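Pectate lyase (Cellvibrio cellulosa, PDB 1GXM) cleaves pectate (polygalacturonate) by anti-beta-elimination, the deposited chain being the family 10 catalytic module of a longer multimodular protein. Local coordinates at residues 94-99 and 156-161; 111-116 and 197-202; 116-121 and 129-134; 173-178 and 224-229. One frame throughout, in Å; residues are numbered along the deposited sequence. Where two conformers were deposited one is given.

Interaction 1: 94-99 and 156-161; sequences KYRDAV and TDVFSD
The carbonyl oxygen of Asp-157 is gripped side-on by the guanidinium of Arg-96: NE donates to Asp-157 O at 3.0 Å and NH2 to the same oxygen at 3.1 Å. Both bonds lie in the guanidinium plane, but the two nitrogens meet the acceptor differently, NE from 47° above the carbonyl plane and NH2 within it. The extended chain of Arg-96, with CG anti to the backbone N (chi1 175°), lies over the CA of Val-158 and carries the head group out to this oxygen. The Asp-157 carboxylate adds only a long salt bridge, OD1 to Arg-96 NE at 3.7 Å with the two planes perpendicular; its OD1 is hydrogen-bonded to the hydroxyl of Tyr-87 on helix 77-90. Val-158 O lies over one face of the guanidinium, too badly angled to bond there, and is instead taken by Arg-100 NH1. This contact ties helix 93-109 to the loop leading into helix 161-181, in a module of the largely helical six-hairpin clan. The loop is shaped locally by an ST turn, Val-158 N donating to Thr-156 OG1 at 3.2 Å, and Ser-160 then serves as N-cap of the next helix. One turn on from Arg-96, the apolar half is made by Val-99, whose CG1 touches Val-158 CG2 at 3.7 Å and Phe-159 CZ at 3.8 Å. The same Val-158 methyl sits over the centre of the Phe-159 ring, and the ring reaches on along helix 93-109 to Arg-100 and Ala-103 and meets Phe-167 edge-to-face.

Interaction 2: 111-116 and 197-202; sequences YSTGAL and GALDYQ. With GOL (glycerol), chain C.
Tyr-111 and Thr-113 pack on Ala-198 in a loop-to-loop contact, partly buried, between the type I beta turn Tyr-111 to Gly-114, which follows helix 93-109, and the loop that leaves strand 195-196. The centre is a CH-pi contact: Ala-198 CB stands over the middle of the Tyr-111 ring, 3.3 Å from its centroid and 12° off the ring normal. Ala-115 CB closes in on the same methyl from another direction, and Leu-199 adds its CD2, which is 4.0 Å from Thr-113 CG2. The one direct hydrogen bond runs from Thr-113 OG1 to Ala-198 O at 2.7 Å, the hydroxyl tilted 15° from the carbonyl plane. With OG1 between the backbone N and the carbonyl carbon (chi1 59°), it also accepts a weak bond from Ala-115 N. A glycerol, probably from the crystallisation liquor, bridges the two segments: its O2 donates to Tyr-111 OH at 2.6 Å, and Ala-198 N donates almost straight to its O3 at 2.9 Å. The phenol OH is itself hydrogen-bonded to Asp-128 O, and His-129 ND1 also bonds the glycerol. The 197-202 loop is itself braced by an Asx turn in which Gln-202 N donates to Asp-200 OD1. Beyond Thr-113, water 1 lies at the edge of the Tyr-201 ring, in its plane, accepting from Tyr-201 OH at 2.6 Å and donating to Thr-113 O at 2.6 Å.

Interaction 3: 116-121 and 129-134; sequences LPQFYP and HATFND
Gln-118 turns its CG anti to the backbone N (chi1 -168°), while Thr-131 keeps CG2 anti and OG1 beside its own N (chi1 -62°), and the two side chains cross at a slant. Gln-118 CB lies 3.4 Å from Thr-131 OG1, and the Thr-131 methyl touches CB and CG of the glutamine. The hydroxyl is spent within its own segment, donating to His-129 O at 2.7 Å from above the carbonyl plane, so that it ties Thr-131 back to the carbonyl two residues earlier. Between backbones, Thr-131 N donates to Leu-116 O at 3.0 Å, close to the line of the C=O bond, and the CA of Ala-130 also approaches that oxygen. In return the CA of Pro-117 points a CH at His-129 O, 3.3 Å away and nearly straight (171°). The two chain pieces join separate two-stranded antiparallel sheets: strand 119-120 pairs with 69-70, and strand 130-131 with 195-196, so the contact links the sheets at the middle of the module. Leu-116 sends its own side chain toward helix 136-148, where it rests on Met-137, Ala-140 and Leu-141. At the far end the amide of the extended Gln-118 chain meets Asn-133 through water 2, which accepts a hydrogen bond from Asn-133 ND2 at 3.1 Å and lies 2.9 Å from Gln-118 OE1 as a possible donor.

Interaction 4: 173-178 and 224-229; sequences KGTDYI and AFLMTQ
Ile-178 and Leu-226 supply part of the apolar packing, sliding past each other in opposite directions with Ile-178 CG2 3.9 Å from Leu-226 CD1. The other branch of the isoleucine, CG1 beside the backbone N (chi1 -74°), carries CD1 obliquely to the Phe-225 ring, 3.7 Å from CD2. Thr-175, one turn back, faces Leu-226 with its methyl, CG2 to CD2 at 4.0 Å. Its hydroxyl meets the ring instead: Thr-175 OG1 lies at the edge of Phe-225, near the ring plane, 3.4 Å from CE2. These side chains join helix 161-181 to the C-terminal part of helix 219-226 in the buried interior of the helical module, where Leu-141 of helix 136-148 touches both Ile-178 and Phe-225 and Val-239 of helix 233-246 packs on Leu-226. Among the polar groups, Thr-175 OG1 donates to Val-171 O, and it accepts from water 3, which also donates to Gln-229 OE1 at 2.7 Å; no direct hydrogen bond crosses. In residues 224-229 a type I turn runs from Leu-226 to Gln-229, and Phe-225 O accepts from both the backbone N of Thr-228 and Thr-228 OG1, the hydroxyl lying 2.7 Å from Phe-225 O and in the carbonyl plane. A bend in the Gln-229 chain (chi2 -57°) brings NE2 back to Thr-228 OG1 at 3.1 Å, and the same amide nitrogen also bonds Asp-145 OD1.

Overall arrangement
From the N terminus, interaction 1 opens on helix 93-109 and closes at residues 156-161, just ahead of helix 161-181. Interaction 2 opens in the loop after the first of these helices and closes beyond strand 195-196, so the two cross. Interaction 3, a short closure across seven residues, falls within both spans and shares Leu-116 with interaction 2. Interaction 4 begins on helix 161-181, inside the span of interaction 2, and closes at 224-229, crossing it but following interactions 1 and 3 in series. Tyr-177 brings interactions 2, 3 and 4 together, touching Gly-197, Tyr-201, Thr-113 and Ala-130. Interaction 1 lies apart, about 13 Å from interaction 2 by nearest atoms, near one end of the module.

Interaction 1: 94-99 and 156-161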
loop_
_atom_site.group_PDB
_atom_site.type_symbol
_atom_site.label_atom_id
_atom_site.label_comp_id
_atom_site.label_asym_id
_atom_site.label_seq_id
_atom_site.Cartn_x
_atom_site.Cartn_y
_atom_site.Cartn_z
ATOM N N LYS A 94 20.214 -9.895 17.192
ATOM C CA LYS A 94 19.829 -10.752 16.064
ATOM C C LYS A 94 18.622 -10.135 15.337
ATOM O O LYS A 94 18.464 -10.264 14.124
ATOM C CB LYS A 94 19.555 -12.195 16.482
ATOM C CG LYS A 94 18.282 -12.425 17.250
ATOM C CD LYS A 94 18.232 -13.854 17.693
ATOM C CE LYS A 94 16.947 -14.143 18.433
ATOM N NZ LYS A 94 16.880 -15.590 18.890
ATOM N N TYR A 95 17.797 -9.422 16.079
ATOM C CA TYR A 95 16.630 -8.765 15.474
ATOM C C TYR A 95 17.018 -7.491 14.760
ATOM O O TYR A 95 16.485 -7.185 13.702
ATOM C CB TYR A 95 15.537 -8.483 16.502
ATOM C CG TYR A 95 15.078 -9.717 17.234
ATOM C CD1 TYR A 95 14.529 -10.796 16.564
ATOM C CD2 TYR A 95 15.174 -9.796 18.623
ATOM C CE1 TYR A 95 14.097 -11.924 17.252
ATOM C CE2 TYR A 95 14.760 -10.923 19.312
ATOM C CZ TYR A 95 14.230 -11.985 18.633
ATOM O OH TYR A 95 13.819 -13.096 19.335
ATOM N N ARG A 96 17.930 -6.726 15.342
ATOM C CA ARG A 96 18.537 -5.582 14.665
ATOM C C ARG A 96 19.101 -5.999 13.318
ATOM O O ARG A 96 18.903 -5.325 12.307
ATOM C CB ARG A 96 19.664 -4.983 15.529
ATOM C CG ARG A 96 20.470 -3.853 14.877
ATOM C CD ARG A 96 21.620 -3.340 15.741
ATOM N NE ARG A 96 22.223 -2.177 15.106
ATOM C CZ ARG A 96 23.174 -2.217 14.172
ATOM N NH1 ARG A 96 23.712 -3.364 13.777
ATOM N NH2 ARG A 96 23.605 -1.097 13.652
ATOM N N ASP A 97 19.814 -7.111 13.301
ATOM C CA ASP A 97 20.443 -7.591 12.077
ATOM C C ASP A 97 19.377 -7.876 11.029
ATOM O O ASP A 97 19.555 -7.595 9.859
ATOM C CB ASP A 97 21.247 -8.848 12.349
ATOM C CG ASP A 97 22.459 -8.588 13.206
ATOM O OD1 ASP A 97 22.891 -7.423 13.323
ATOM O OD2 ASP A 97 23.029 -9.516 13.803
ATOM N N ALA A 98 18.285 -8.466 11.459
ATOM C CA ALA A 98 17.216 -8.829 10.533
ATOM C C ALA A 98 16.550 -7.594 9.964
ATOM O O ALA A 98 16.267 -7.523 8.783
ATOM C CB ALA A 98 16.201 -9.660 11.229
ATOM N N VAL A 99 16.289 -6.620 10.818
ATOM C CA VAL A 99 15.699 -5.373 10.369
ATOM C C VAL A 99 16.601 -4.689 9.357
ATOM O O VAL A 99 16.129 -4.164 8.368
ATOM C CB VAL A 99 15.428 -4.423 11.548
ATOM C CG1 VAL A 99 14.923 -3.091 11.062
ATOM C CG2 VAL A 99 14.392 -5.018 12.459
ATOM N N THR A 156 16.316 3.615 17.576
ATOM C CA THR A 156 17.320 2.854 18.297
ATOM C C THR A 156 18.590 2.920 17.482
ATOM O O THR A 156 18.684 3.635 16.494
ATOM C CB THR A 156 16.885 1.389 18.472
ATOM O OG1 THR A 156 16.780 0.758 17.188
ATOM C CG2 THR A 156 15.480 1.283 19.043
ATOM N N ASP A 157 19.574 2.125 17.856
ATOM C CA ASP A 157 20.810 2.087 17.092
ATOM C C ASP A 157 20.747 1.121 15.901
ATOM O O ASP A 157 21.782 0.782 15.314
ATOM C CB ASP A 157 21.994 1.758 18.010
ATOM C CG ASP A 157 21.918 0.372 18.606
ATOM O OD1 ASP A 157 21.125 -0.471 18.141
ATOM O OD2 ASP A 157 22.656 0.012 19.547
ATOM N N VAL A 158 19.537 0.695 15.534
ATOM C CA VAL A 158 19.336 -0.176 14.379
ATOM C C VAL A 158 19.960 0.419 13.126
ATOM O O VAL A 158 20.563 -0.290 12.345
ATOM C CB VAL A 158 17.844 -0.563 14.181
ATOM C CG1 VAL A 158 16.943 0.636 13.922
ATOM C CG2 VAL A 158 17.712 -1.560 13.046
ATOM N N PHE A 159 19.826 1.729 12.958
ATOM C CA PHE A 159 20.340 2.410 11.795
ATOM C C PHE A 159 21.245 3.545 12.174
ATOM O O PHE A 159 21.059 4.178 13.210
ATOM C CB PHE A 159 19.173 2.947 10.971
ATOM C CG PHE A 159 18.283 1.867 10.422
ATOM C CD1 PHE A 159 18.820 0.801 9.716
ATOM C CD2 PHE A 159 16.926 1.920 10.612
ATOM C CE1 PHE A 159 18.003 -0.193 9.201
ATOM C CE2 PHE A 159 16.092 0.911 10.093
ATOM C CZ PHE A 159 16.635 -0.136 9.406
ATOM N N SER A 160 22.179 3.817 11.282
ATOM C CA SER A 160 23.071 4.960 11.368
ATOM C C SER A 160 22.558 6.115 10.528
ATOM O O SER A 160 21.602 5.975 9.763
ATOM C CB SER A 160 24.440 4.558 10.827
ATOM O OG SER A 160 24.376 4.360 9.426
ATOM N N ASP A 161 23.211 7.262 10.642
ATOM C CA ASP A 161 22.918 8.401 9.781
ATOM C C ASP A 161 23.068 8.057 8.298
ATOM O O ASP A 161 22.261 8.491 7.475
ATOM C CB ASP A 161 23.866 9.563 10.093
ATOM C CG ASP A 161 23.548 10.256 11.387
ATOM O OD1 ASP A 161 22.460 10.045 11.969
ATOM O OD2 ASP A 161 24.354 11.060 11.911
#

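Interaction 2: 111-116 and 197-202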
loop_
_atom_site.group_PDB
_atom_site.type_symbol
_atom_site.label_atom_id
_atom_site.label_comp_id
_atom_site.label_asym_id
_atom_site.label_seq_id
_atom_site.Cartn_x
_atom_site.Cartn_y
_atom_site.Cartn_z
ATOM N N TYR A 111 13.514 0.155 -8.137
ATOM C CA TYR A 111 13.989 0.527 -9.437
ATOM C C TYR A 111 14.586 1.930 -9.418
ATOM O O TYR A 111 14.323 2.698 -8.517
ATOM C CB TYR A 111 12.858 0.514 -10.441
ATOM C CG TYR A 111 12.262 -0.818 -10.799
ATOM C CD1 TYR A 111 11.249 -1.387 -10.046
ATOM C CD2 TYR A 111 12.627 -1.451 -11.970
ATOM C CE1 TYR A 111 10.641 -2.562 -10.434
ATOM C CE2 TYR A 111 12.035 -2.627 -12.350
ATOM C CZ TYR A 111 11.022 -3.167 -11.584
ATOM O OH TYR A 111 10.433 -4.321 -11.995
ATOM N N SER A 112 15.297 2.281 -10.482
ATOM C CA SER A 112 15.900 3.606 -10.615
ATOM C C SER A 112 14.855 4.711 -10.541
ATOM O O SER A 112 15.152 5.817 -10.107
ATOM C CB SER A 112 16.652 3.721 -11.934
ATOM O OG SER A 112 15.796 3.596 -13.020
ATOM N N THR A 113 13.633 4.387 -10.937
ATOM C CA THR A 113 12.529 5.337 -10.932
ATOM C C THR A 113 11.885 5.537 -9.567
ATOM O O THR A 113 11.046 6.395 -9.400
ATOM C CB THR A 113 11.434 4.849 -11.840
ATOM O OG1 THR A 113 11.005 3.568 -11.371
ATOM C CG2 THR A 113 11.911 4.656 -13.273
ATOM N N GLY A 114 12.217 4.685 -8.621
ATOM C CA GLY A 114 11.599 4.691 -7.309
ATOM C C GLY A 114 10.537 3.623 -7.110
ATOM O O GLY A 114 10.128 3.397 -5.989
ATOM N N ALA A 115 10.090 2.983 -8.175
ATOM C CA ALA A 115 9.082 1.941 -8.077
ATOM C C ALA A 115 9.567 0.818 -7.177
ATOM O O ALA A 115 10.738 0.437 -7.216
ATOM C CB ALA A 115 8.806 1.390 -9.428
ATOM N N LEU A 116 8.650 0.243 -6.413
ATOM C CA LEU A 116 8.891 -0.992 -5.672
ATOM C C LEU A 116 8.063 -2.112 -6.266
ATOM O O LEU A 116 6.846 -1.981 -6.394
ATOM C CB LEU A 116 8.523 -0.842 -4.197
ATOM C CG LEU A 116 9.305 0.244 -3.450
ATOM C CD1 LEU A 116 8.878 0.297 -2.018
ATOM C CD2 LEU A 116 10.758 -0.050 -3.485
ATOM N N GLY A 197 3.619 0.630 -14.473
ATOM C CA GLY A 197 4.886 0.197 -15.035
ATOM C C GLY A 197 6.027 0.815 -14.262
ATOM O O GLY A 197 6.058 2.011 -14.020
ATOM N N ALA A 198 6.973 -0.018 -13.865
ATOM C CA ALA A 198 8.091 0.436 -13.083
ATOM C C ALA A 198 8.913 1.460 -13.825
ATOM O O ALA A 198 9.479 2.354 -13.209
ATOM C CB ALA A 198 8.952 -0.738 -12.694
ATOM N N LEU A 199 8.994 1.316 -15.145
ATOM C CA LEU A 199 9.781 2.226 -15.967
ATOM C C LEU A 199 8.974 3.228 -16.741
ATOM O O LEU A 199 9.462 4.315 -17.045
ATOM C CB LEU A 199 10.667 1.450 -16.932
ATOM C CG LEU A 199 11.628 0.474 -16.255
ATOM C CD1 LEU A 199 12.581 -0.094 -17.309
ATOM C CD2 LEU A 199 12.409 1.114 -15.151
ATOM N N ASP A 200 7.756 2.858 -17.112
ATOM C CA ASP A 200 6.947 3.694 -17.995
ATOM C C ASP A 200 5.851 4.473 -17.274
ATOM O O ASP A 200 5.227 5.325 -17.872
ATOM C CB ASP A 200 6.397 2.904 -19.192
ATOM C CG ASP A 200 5.326 1.879 -18.844
ATOM O OD1 ASP A 200 4.694 1.937 -17.762
ATOM O OD2 ASP A 200 5.045 0.986 -19.669
ATOM N N TYR A 201 5.668 4.184 -15.982
ATOM C CA TYR A 201 4.688 4.864 -15.103
ATOM C C TYR A 201 3.224 4.619 -15.473
ATOM O O TYR A 201 2.328 5.172 -14.838
ATOM C CB TYR A 201 4.931 6.379 -15.064
ATOM C CG TYR A 201 6.307 6.768 -14.631
ATOM C CD1 TYR A 201 6.614 6.906 -13.289
ATOM C CD2 TYR A 201 7.299 7.034 -15.561
ATOM C CE1 TYR A 201 7.874 7.271 -12.885
ATOM C CE2 TYR A 201 8.573 7.393 -15.158
ATOM C CZ TYR A 201 8.846 7.508 -13.827
ATOM O OH TYR A 201 10.099 7.877 -13.425
ATOM N N GLN A 202 2.963 3.827 -16.499
ATOM C CA GLN A 202 1.616 3.650 -17.021
ATOM C C GLN A 202 0.831 2.682 -16.150
ATOM O O GLN A 202 1.387 1.740 -15.643
ATOM C CB GLN A 202 1.657 3.016 -18.417
ATOM C CG GLN A 202 2.330 3.725 -19.571
ATOM C CD GLN A 202 2.393 2.805 -20.840
ATOM O OE1 GLN A 202 1.859 1.690 -20.837
ATOM N NE2 GLN A 202 3.063 3.265 -21.874
HETATM C C1 GOL C . 8.944 -3.475 -16.520
HETATM O O1 GOL C . 7.947 -4.160 -17.226
HETATM C C2 GOL C . 8.981 -4.128 -15.164
HETATM O O2 GOL C . 10.165 -3.773 -14.510
HETATM C C3 GOL C . 7.780 -3.767 -14.303
HETATM O O3 GOL C . 6.926 -2.738 -14.769
HETATM O O HOH W 1 10.248 8.457 -10.848
#

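Interaction 3: 116-121 and 129-134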
loop_
_atom_site.group_PDB
_atom_site.type_symbol
_atom_site.label_atom_id
_atom_site.label_comp_id
_atom_site.label_asym_id
_atom_site.label_seq_id
_atom_site.Cartn_x
_atom_site.Cartn_y
_atom_site.Cartn_z
ATOM N N LEU A 116 8.650 0.243 -6.413
ATOM C CA LEU A 116 8.891 -0.992 -5.672
ATOM C C LEU A 116 8.063 -2.112 -6.266
ATOM O O LEU A 116 6.846 -1.981 -6.394
ATOM C CB LEU A 116 8.523 -0.842 -4.197
ATOM C CG LEU A 116 9.305 0.244 -3.450
ATOM C CD1 LEU A 116 8.878 0.297 -2.018
ATOM C CD2 LEU A 116 10.758 -0.050 -3.485
ATOM N N PRO A 117 8.702 -3.220 -6.607
ATOM C CA PRO A 117 8.003 -4.379 -7.150
ATOM C C PRO A 117 7.359 -5.189 -6.058
ATOM O O PRO A 117 7.665 -5.064 -4.883
ATOM C CB PRO A 117 9.131 -5.172 -7.791
ATOM C CG PRO A 117 10.288 -4.898 -6.911
ATOM C CD PRO A 117 10.157 -3.461 -6.511
ATOM N N GLN A 118 6.441 -6.046 -6.453
ATOM C CA GLN A 118 5.768 -6.923 -5.524
ATOM C C GLN A 118 6.682 -8.007 -4.965
ATOM O O GLN A 118 6.584 -8.352 -3.807
ATOM C CB GLN A 118 4.561 -7.549 -6.192
ATOM C CG GLN A 118 3.632 -8.244 -5.237
ATOM C CD GLN A 118 2.481 -8.942 -5.946
ATOM O OE1 GLN A 118 1.297 -8.692 -5.644
ATOM N NE2 GLN A 118 2.804 -9.815 -6.848
ATOM N N PHE A 119 7.501 -8.583 -5.828
ATOM C CA PHE A 119 8.463 -9.605 -5.467
ATOM C C PHE A 119 9.823 -9.170 -5.968
ATOM O O PHE A 119 9.940 -8.615 -7.065
ATOM C CB PHE A 119 8.146 -10.942 -6.124
ATOM C CG PHE A 119 7.066 -11.714 -5.459
ATOM C CD1 PHE A 119 5.745 -11.390 -5.686
ATOM C CD2 PHE A 119 7.356 -12.779 -4.644
ATOM C CE1 PHE A 119 4.743 -12.101 -5.096
ATOM C CE2 PHE A 119 6.338 -13.507 -4.062
ATOM C CZ PHE A 119 5.042 -13.160 -4.279
ATOM N N TYR A 120 10.851 -9.503 -5.201
ATOM C CA TYR A 120 12.209 -9.176 -5.577
ATOM C C TYR A 120 13.147 -10.221 -4.991
ATOM O O TYR A 120 12.982 -10.544 -3.831
ATOM C CB TYR A 120 12.593 -7.812 -5.036
ATOM C CG TYR A 120 13.913 -7.372 -5.598
ATOM C CD1 TYR A 120 14.004 -6.878 -6.892
ATOM C CD2 TYR A 120 15.083 -7.499 -4.861
ATOM C CE1 TYR A 120 15.222 -6.502 -7.440
ATOM C CE2 TYR A 120 16.311 -7.108 -5.402
ATOM C CZ TYR A 120 16.360 -6.620 -6.687
ATOM O OH TYR A 120 17.569 -6.232 -7.219
ATOM N N PRO A 121 14.158 -10.726 -5.718
ATOM C CA PRO A 121 14.425 -10.484 -7.131
ATOM C C PRO A 121 13.198 -10.699 -7.997
ATOM O O PRO A 121 12.299 -11.470 -7.662
ATOM C CB PRO A 121 15.529 -11.495 -7.447
ATOM C CG PRO A 121 16.254 -11.557 -6.154
ATOM C CD PRO A 121 15.186 -11.584 -5.105
ATOM N N HIS A 129 5.840 -5.014 -11.603
ATOM C CA HIS A 129 5.349 -3.657 -11.680
ATOM C C HIS A 129 5.493 -2.939 -10.353
ATOM O O HIS A 129 5.583 -3.574 -9.306
ATOM C CB HIS A 129 3.886 -3.608 -12.101
ATOM C CG HIS A 129 3.634 -4.101 -13.483
ATOM N ND1 HIS A 129 4.480 -3.830 -14.539
ATOM C CD2 HIS A 129 2.625 -4.848 -13.982
ATOM C CE1 HIS A 129 3.991 -4.394 -15.628
ATOM N NE2 HIS A 129 2.862 -5.010 -15.321
ATOM N N ALA A 130 5.513 -1.611 -10.399
ATOM C CA ALA A 130 5.326 -0.805 -9.203
ATOM C C ALA A 130 3.991 -1.230 -8.601
ATOM O O ALA A 130 2.941 -1.112 -9.236
ATOM C CB ALA A 130 5.284 0.674 -9.557
ATOM N N THR A 131 4.030 -1.741 -7.378
ATOM C CA THR A 131 2.881 -2.444 -6.807
ATOM C C THR A 131 2.295 -1.683 -5.657
ATOM O O THR A 131 2.778 -1.731 -4.544
ATOM C CB THR A 131 3.294 -3.817 -6.371
ATOM O OG1 THR A 131 3.734 -4.528 -7.528
ATOM C CG2 THR A 131 2.083 -4.598 -5.852
ATOM N N PHE A 132 1.213 -0.981 -5.939
ATOM C CA PHE A 132 0.450 -0.343 -4.887
ATOM C C PHE A 132 -0.518 -1.296 -4.232
ATOM O O PHE A 132 -0.916 -1.086 -3.109
ATOM C CB PHE A 132 -0.280 0.886 -5.407
ATOM C CG PHE A 132 0.643 1.937 -5.924
ATOM C CD1 PHE A 132 1.541 2.550 -5.081
ATOM C CD2 PHE A 132 0.644 2.318 -7.251
ATOM C CE1 PHE A 132 2.395 3.517 -5.537
ATOM C CE2 PHE A 132 1.509 3.275 -7.706
ATOM C CZ PHE A 132 2.372 3.880 -6.850
ATOM N N ASN A 133 -0.839 -2.375 -4.924
ATOM C CA ASN A 133 -1.703 -3.422 -4.438
ATOM C C ASN A 133 -1.385 -3.819 -3.025
ATOM O O ASN A 133 -0.233 -3.986 -2.660
ATOM C CB ASN A 133 -1.553 -4.649 -5.333
ATOM C CG ASN A 133 -2.652 -5.634 -5.135
ATOM O OD1 ASN A 133 -3.793 -5.371 -5.500
ATOM N ND2 ASN A 133 -2.336 -6.780 -4.572
ATOM N N ASP A 134 -2.440 -3.993 -2.236
ATOM C CA ASP A 134 -2.331 -4.370 -0.830
ATOM C C ASP A 134 -1.446 -3.422 -0.042
ATOM O O ASP A 134 -0.750 -3.808 0.885
ATOM C CB ASP A 134 -1.802 -5.792 -0.698
ATOM C CG ASP A 134 -2.435 -6.500 0.488
ATOM O OD1 ASP A 134 -2.005 -7.617 0.805
ATOM O OD2 ASP A 134 -3.365 -6.002 1.162
HETATM O O HOH W 2 0.604 -6.879 -3.532
#

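Interaction 4: 173-178 and 224-229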
loop_
_atom_site.group_PDB
_atom_site.type_symbol
_atom_site.label_atom_id
_atom_site.label_comp_id
_atom_site.label_asym_id
_atom_site.label_seq_id
_atom_site.Cartn_x
_atom_site.Cartn_y
_atom_site.Cartn_z
ATOM N N LYS A 173 12.851 8.929 -3.923
ATOM C CA LYS A 173 12.634 8.302 -5.218
ATOM C C LYS A 173 11.225 7.732 -5.311
ATOM O O LYS A 173 10.602 7.834 -6.333
ATOM C CB LYS A 173 13.653 7.196 -5.462
ATOM C CG LYS A 173 15.047 7.714 -5.754
ATOM C CD LYS A 173 16.101 6.612 -5.686
ATOM C CE LYS A 173 15.903 5.535 -6.701
ATOM N NZ LYS A 173 17.018 4.557 -6.617
ATOM N N GLY A 174 10.757 7.103 -4.244
ATOM C CA GLY A 174 9.416 6.539 -4.234
ATOM C C GLY A 174 8.364 7.609 -4.376
ATOM O O GLY A 174 7.355 7.452 -5.079
ATOM N N THR A 175 8.605 8.728 -3.706
ATOM C CA THR A 175 7.697 9.852 -3.810
ATOM C C THR A 175 7.671 10.396 -5.220
ATOM O O THR A 175 6.616 10.699 -5.759
ATOM C CB THR A 175 8.114 10.943 -2.828
ATOM O OG1 THR A 175 8.015 10.445 -1.495
ATOM C CG2 THR A 175 7.146 12.099 -2.874
ATOM N N ASP A 176 8.849 10.563 -5.808
ATOM C CA ASP A 176 8.966 11.010 -7.172
ATOM C C ASP A 176 8.171 10.085 -8.089
ATOM O O ASP A 176 7.449 10.541 -8.968
ATOM C CB ASP A 176 10.439 11.071 -7.566
ATOM C CG ASP A 176 10.647 11.690 -8.905
ATOM O OD1 ASP A 176 10.485 12.923 -9.017
ATOM O OD2 ASP A 176 10.952 11.005 -9.896
ATOM N N TYR A 177 8.351 8.770 -7.906
ATOM C CA TYR A 177 7.596 7.804 -8.690
ATOM C C TYR A 177 6.084 8.036 -8.595
ATOM O O TYR A 177 5.367 8.079 -9.586
ATOM C CB TYR A 177 7.942 6.354 -8.275
ATOM C CG TYR A 177 7.225 5.402 -9.163
ATOM C CD1 TYR A 177 5.923 5.001 -8.875
ATOM C CD2 TYR A 177 7.791 4.980 -10.348
ATOM C CE1 TYR A 177 5.239 4.227 -9.722
ATOM C CE2 TYR A 177 7.108 4.191 -11.208
ATOM C CZ TYR A 177 5.812 3.807 -10.891
ATOM O OH TYR A 177 5.088 3.041 -11.769
ATOM N N ILE A 178 5.613 8.139 -7.369
ATOM C CA ILE A 178 4.197 8.311 -7.102
ATOM C C ILE A 178 3.658 9.563 -7.788
ATOM O O ILE A 178 2.622 9.541 -8.413
ATOM C CB ILE A 178 3.949 8.328 -5.593
ATOM C CG1 ILE A 178 4.097 6.903 -5.047
ATOM C CG2 ILE A 178 2.587 8.896 -5.266
ATOM C CD1 ILE A 178 4.208 6.852 -3.582
ATOM N N ALA A 224 -2.132 8.542 1.898
ATOM C CA ALA A 224 -1.709 8.534 3.285
ATOM C C ALA A 224 -0.181 8.624 3.346
ATOM O O ALA A 224 0.372 9.392 4.131
ATOM C CB ALA A 224 -2.205 7.290 3.967
ATOM N N PHE A 225 0.515 7.851 2.525
ATOM C CA PHE A 225 1.966 7.968 2.473
ATOM C C PHE A 225 2.405 9.379 2.085
ATOM O O PHE A 225 3.289 9.950 2.712
ATOM C CB PHE A 225 2.602 6.980 1.502
ATOM C CG PHE A 225 4.006 7.340 1.207
ATOM C CD1 PHE A 225 4.976 7.222 2.180
ATOM C CD2 PHE A 225 4.326 7.933 0.006
ATOM C CE1 PHE A 225 6.265 7.670 1.932
ATOM C CE2 PHE A 225 5.592 8.385 -0.231
ATOM C CZ PHE A 225 6.564 8.228 0.729
ATOM N N LEU A 226 1.817 9.935 1.044
ATOM C CA LEU A 226 2.190 11.287 0.633
ATOM C C LEU A 226 1.992 12.286 1.736
ATOM O O LEU A 226 2.775 13.222 1.858
ATOM C CB LEU A 226 1.443 11.728 -0.610
ATOM C CG LEU A 226 1.868 11.055 -1.904
ATOM C CD1 LEU A 226 0.918 11.549 -2.999
ATOM C CD2 LEU A 226 3.314 11.312 -2.284
ATOM N N MET A 227 0.971 12.081 2.552
ATOM C CA MET A 227 0.664 12.960 3.647
ATOM C C MET A 227 1.662 12.846 4.806
ATOM O O MET A 227 1.620 13.684 5.701
ATOM C CB MET A 227 -0.771 12.731 4.109
ATOM C CG MET A 227 -1.754 13.255 3.104
ATOM S SD MET A 227 -3.446 12.810 3.411
ATOM C CE MET A 227 -4.016 14.158 4.422
ATOM N N THR A 228 2.542 11.848 4.789
ATOM C CA THR A 228 3.619 11.772 5.774
ATOM C C THR A 228 4.823 12.614 5.332
ATOM O O THR A 228 5.734 12.837 6.123
ATOM C CB THR A 228 4.129 10.331 6.021
ATOM O OG1 THR A 228 4.842 9.862 4.859
ATOM C CG2 THR A 228 2.992 9.315 6.319
ATOM N N GLN A 229 4.858 13.016 4.069
ATOM C CA GLN A 229 6.018 13.691 3.497
ATOM C C GLN A 229 5.963 15.189 3.699
ATOM O O GLN A 229 4.893 15.756 3.925
ATOM C CB GLN A 229 6.119 13.368 2.007
ATOM C CG GLN A 229 6.354 11.908 1.759
ATOM C CD GLN A 229 7.622 11.450 2.473
ATOM O OE1 GLN A 229 8.716 11.841 2.080
ATOM N NE2 GLN A 229 7.477 10.683 3.544
HETATM O O HOH W 3 9.284 13.127 -0.190
#